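Local coordinates for tyrosine-protein phosphatase non-receptor type 18 (Homo sapiens, PDB 2OC3), which removes phosphate from phosphorylated tyrosines of proteins, among them autophosphorylated tyrosine kinases, and is represented here by its catalytic domain, at residues 176-181 with 191-196. Sequence-based numbering, arbitrary orientation. Where two conformers were deposited one is given.
Sequences MLRTLK and VYQLQY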
ATOM      1  N   MET A 176      -5.560  -8.572  11.808  1.00  7.45           N
ATOM      2  CA  MET A 176      -5.642  -7.790  13.038  0.50  6.72           C
ATOM      3  C   MET A 176      -6.145  -6.388  12.690  1.00  9.36           C
ATOM      4  O   MET A 176      -5.698  -5.794  11.684  1.00  8.62           O
ATOM      5  CB  MET A 176      -4.266  -7.722  13.687  0.50 15.38           C
ATOM      6  CG  MET A 176      -4.065  -6.642  14.701  0.50 10.55           C
ATOM      7  SD  MET A 176      -5.047  -6.906  16.149  0.50 11.02           S
ATOM      8  CE  MET A 176      -4.081  -8.142  16.965  0.50 10.31           C
ATOM      9  N   LEU A 177      -7.021  -5.829  13.519  1.00  7.86           N
ATOM     10  CA  LEU A 177      -7.471  -4.430  13.427  1.00  6.74           C
ATOM     11  C   LEU A 177      -7.095  -3.743  14.711  1.00  7.09           C
ATOM     12  O   LEU A 177      -7.585  -4.107  15.771  1.00  8.06           O
ATOM     13  CB  LEU A 177      -8.969  -4.349  13.237  1.00  8.87           C
ATOM     14  CG  LEU A 177      -9.587  -2.926  13.236  1.00  8.32           C
ATOM     15  CD1 LEU A 177      -9.082  -2.036  12.136  1.00 10.07           C
ATOM     16  CD2 LEU A 177     -11.126  -2.961  13.175  1.00 10.79           C
ATOM     17  N   ARG A 178      -6.227  -2.715  14.651  1.00  6.00           N
ATOM     18  CA  ARG A 178      -5.880  -1.877  15.755  1.00  7.57           C
ATOM     19  C   ARG A 178      -6.540  -0.518  15.633  1.00  8.75           C
ATOM     20  O   ARG A 178      -6.517   0.106  14.578  1.00  8.60           O
ATOM     21  CB  ARG A 178      -4.369  -1.699  15.865  1.00  9.81           C
ATOM     22  CG  ARG A 178      -3.575  -3.008  15.948  1.00  8.87           C
ATOM     23  CD  ARG A 178      -2.156  -2.812  16.407  1.00  9.57           C
ATOM     24  NE  ARG A 178      -1.475  -4.107  16.578  1.00 10.74           N
ATOM     25  CZ  ARG A 178      -0.913  -4.779  15.582  1.00  9.61           C
ATOM     26  NH1 ARG A 178      -0.861  -4.282  14.373  1.00 10.02           N
ATOM     27  NH2 ARG A 178      -0.359  -5.977  15.791  1.00 17.20           N
ATOM     28  N   THR A 179      -7.113  -0.040  16.723  1.00  7.35           N
ATOM     29  CA  THR A 179      -7.716   1.258  16.804  1.00  6.76           C
ATOM     30  C   THR A 179      -6.710   2.094  17.570  1.00  9.45           C
ATOM     31  O   THR A 179      -6.383   1.790  18.746  1.00  8.97           O
ATOM     32  CB  THR A 179      -9.044   1.179  17.596  1.00  7.48           C
ATOM     33  OG1 THR A 179      -9.902   0.206  16.969  1.00  8.07           O
ATOM     34  CG2 THR A 179      -9.734   2.539  17.646  1.00 11.19           C
ATOM     35  N   LEU A 180      -6.187   3.135  16.916  1.00  8.95           N
ATOM     36  CA  LEU A 180      -5.137   3.940  17.466  1.00  7.25           C
ATOM     37  C   LEU A 180      -5.654   5.347  17.702  1.00  8.72           C
ATOM     38  O   LEU A 180      -6.510   5.829  16.959  1.00  9.17           O
ATOM     39  CB  LEU A 180      -3.974   4.039  16.469  1.00  7.85           C
ATOM     40  CG  LEU A 180      -3.365   2.726  16.024  1.00  7.26           C
ATOM     41  CD1 LEU A 180      -2.216   2.950  14.978  1.00 10.70           C
ATOM     42  CD2 LEU A 180      -2.809   1.982  17.242  1.00 11.49           C
ATOM     43  N   LYS A 181      -5.086   5.995  18.715  1.00  9.30           N
ATOM     44  CA  LYS A 181      -5.255   7.434  18.949  1.00  9.48           C
ATOM     45  C   LYS A 181      -3.895   8.024  18.649  1.00  8.61           C
ATOM     46  O   LYS A 181      -2.901   7.594  19.246  1.00 10.76           O
ATOM     47  CB  LYS A 181      -5.667   7.763  20.397  1.00  8.94           C
ATOM     48  CG  LYS A 181      -5.623   9.276  20.688  1.00 12.32           C
ATOM     49  CD  LYS A 181      -6.334   9.667  21.975  1.00 12.84           C
ATOM     50  CE  LYS A 181      -5.726   8.969  23.123  1.00 13.14           C
ATOM     51  NZ  LYS A 181      -6.245   9.534  24.440  1.00 18.54           N
ATOM     52  N   VAL A 191      -6.941   6.677  14.088  1.00  7.56           N
ATOM     53  CA  VAL A 191      -6.360   6.015  12.904  1.00  8.36           C
ATOM     54  C   VAL A 191      -6.533   4.517  13.121  1.00  7.95           C
ATOM     55  O   VAL A 191      -6.190   3.991  14.190  1.00  9.31           O
ATOM     56  CB  VAL A 191      -4.889   6.358  12.687  1.00  9.57           C
ATOM     57  CG1 VAL A 191      -4.316   5.564  11.497  1.00 11.01           C
ATOM     58  CG2 VAL A 191      -4.756   7.893  12.430  1.00 12.96           C
ATOM     59  N   TYR A 192      -7.143   3.859  12.149  1.00  6.89           N
ATOM     60  CA  TYR A 192      -7.274   2.411  12.152  1.00  7.08           C
ATOM     61  C   TYR A 192      -6.165   1.780  11.361  1.00  8.99           C
ATOM     62  O   TYR A 192      -5.882   2.257  10.245  1.00  8.89           O
ATOM     63  CB  TYR A 192      -8.622   2.013  11.559  1.00  6.76           C
ATOM     64  CG  TYR A 192      -9.809   2.419  12.446  1.00  6.70           C
ATOM     65  CD1 TYR A 192     -10.212   1.590  13.475  1.00  7.63           C
ATOM     66  CD2 TYR A 192     -10.482   3.607  12.275  1.00  9.11           C
ATOM     67  CE1 TYR A 192     -11.271   1.931  14.327  1.00  7.98           C
ATOM     68  CE2 TYR A 192     -11.566   3.983  13.136  1.00  7.97           C
ATOM     69  CZ  TYR A 192     -11.944   3.109  14.144  1.00 10.29           C
ATOM     70  OH  TYR A 192     -13.003   3.437  15.006  1.00 12.39           O
ATOM     71  N   GLN A 193      -5.576   0.720  11.902  1.00  6.30           N
ATOM     72  CA  GLN A 193      -4.540  -0.052  11.196  1.00  6.42           C
ATOM     73  C   GLN A 193      -4.961  -1.493  11.059  1.00  9.20           C
ATOM     74  O   GLN A 193      -5.291  -2.158  12.061  1.00  7.60           O
ATOM     75  CB  GLN A 193      -3.232   0.006  11.960  1.00  7.36           C
ATOM     76  CG  GLN A 193      -2.049  -0.714  11.276  1.00  6.78           C
ATOM     77  CD  GLN A 193      -1.162  -1.484  12.225  1.00 11.36           C
ATOM     78  OE1 GLN A 193      -1.562  -1.787  13.343  1.00 13.06           O
ATOM     79  NE2 GLN A 193       0.072  -1.769  11.807  1.00  8.53           N
ATOM     80  N   LEU A 194      -4.995  -1.968   9.825  1.00  6.29           N
ATOM     81  CA  LEU A 194      -5.267  -3.338   9.550  1.00  4.51           C
ATOM     82  C   LEU A 194      -3.970  -4.012   9.193  1.00  6.39           C
ATOM     83  O   LEU A 194      -3.241  -3.474   8.374  1.00  6.57           O
ATOM     84  CB  LEU A 194      -6.245  -3.475   8.415  1.00  7.39           C
ATOM     85  CG  LEU A 194      -7.701  -3.096   8.692  1.00  7.13           C
ATOM     86  CD1 LEU A 194      -8.450  -2.543   7.441  1.00 10.06           C
ATOM     87  CD2 LEU A 194      -8.434  -4.273   9.278  1.00 10.57           C
ATOM     88  N   GLN A 195      -3.669  -5.153   9.807  1.00  7.47           N
ATOM     89  CA  GLN A 195      -2.406  -5.839   9.567  1.00  6.17           C
ATOM     90  C   GLN A 195      -2.696  -7.258   9.142  1.00  6.72           C
ATOM     91  O   GLN A 195      -3.400  -7.984   9.821  1.00  6.20           O
ATOM     92  CB  GLN A 195      -1.510  -5.851  10.814  1.00  6.54           C
ATOM     93  CG  GLN A 195      -0.106  -6.417  10.468  1.00  8.92           C
ATOM     94  CD  GLN A 195       0.814  -6.597  11.645  1.00  9.04           C
ATOM     95  OE1 GLN A 195       0.468  -6.277  12.792  1.00  9.17           O
ATOM     96  NE2 GLN A 195       2.016  -7.124  11.362  1.00 10.23           N
ATOM     97  N   TYR A 196      -2.191  -7.651   7.990  1.00  6.24           N
ATOM     98  CA  TYR A 196      -2.258  -9.018   7.477  1.00  5.65           C
ATOM     99  C   TYR A 196      -1.113  -9.771   8.165  1.00  7.55           C
ATOM    100  O   TYR A 196       0.049  -9.317   8.140  1.00  7.52           O
ATOM    101  CB  TYR A 196      -2.101  -9.029   5.932  1.00  8.06           C
ATOM    102  CG  TYR A 196      -2.602 -10.299   5.335  1.00  7.25           C
ATOM    103  CD1 TYR A 196      -3.837 -10.353   4.742  1.00 10.38           C
ATOM    104  CD2 TYR A 196      -1.876 -11.480   5.412  1.00  7.31           C
ATOM    105  CE1 TYR A 196      -4.344 -11.554   4.242  1.00 12.19           C
ATOM    106  CE2 TYR A 196      -2.372 -12.670   4.929  1.00  9.08           C
ATOM    107  CZ  TYR A 196      -3.601 -12.700   4.343  1.00 10.35           C
ATOM    108  OH  TYR A 196      -4.115 -13.919   3.873  1.00 11.85           O
TER
HETATM  109  O   HOH W   1       1.865  -7.411  15.010  1.00 31.21           O
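Gln195 OE1 is gripped by both terminal nitrogens of Arg178, with NH1 at 2.9 Å and NH2 at 3.1 Å, and a water donates a third bond to OE1 and accepts a weak one from NH2. The setting is a beta hairpin of the central mixed sheet of the protein-tyrosine phosphatase domain, formed by antiparallel strands 175-184 and 187-196; the axes of segments 176-181 and 191-196 lie 160° apart. Arg178 NH1 gives a further bond to Gln193 OE1 at 2.8 Å. Both amide oxygens lie within 5° of the guanidinium plane, so the two glutamines meet the edge of the group, while Met176 CG sits 3.8 Å above the centre of one face. Arg178 CG stands anti to the carbonyl carbon and the chain runs extended to NE, which carries the guanidinium along Gln193 as far as Gln195. Outside the hairpin, Glu168 forms a salt bridge with NE, probably a further restraint on the guanidinium, and Trp149 makes a cation-pi contact. The Cys135 carbonyl needs an N-H, which sets the Gln195 amide; for Gln193 the evidence is the donor NH1, which needs an acceptor, and Tyr148 OH is merely compatible with NE2. Gln195 lies about 9 Å, side chain to side chain, from Arg239, a probable substrate-binding residue, near the site without touching it. Beneath the side chains, paired backbone bonds join Met176 to Gln195, Arg178 to Gln193 and Leu180 to Val191. On the other face of the sheet, Leu177 and Leu194 pack toward helix 209-222, with CD1 of Leu177 3.7 Å from CD2 of Leu194. There Thr179 runs alongside Tyr192, its OG1 approaching ring atom CE1 obliquely at 3.4 Å and its CG2 reaching the same carbon at 3.7 Å.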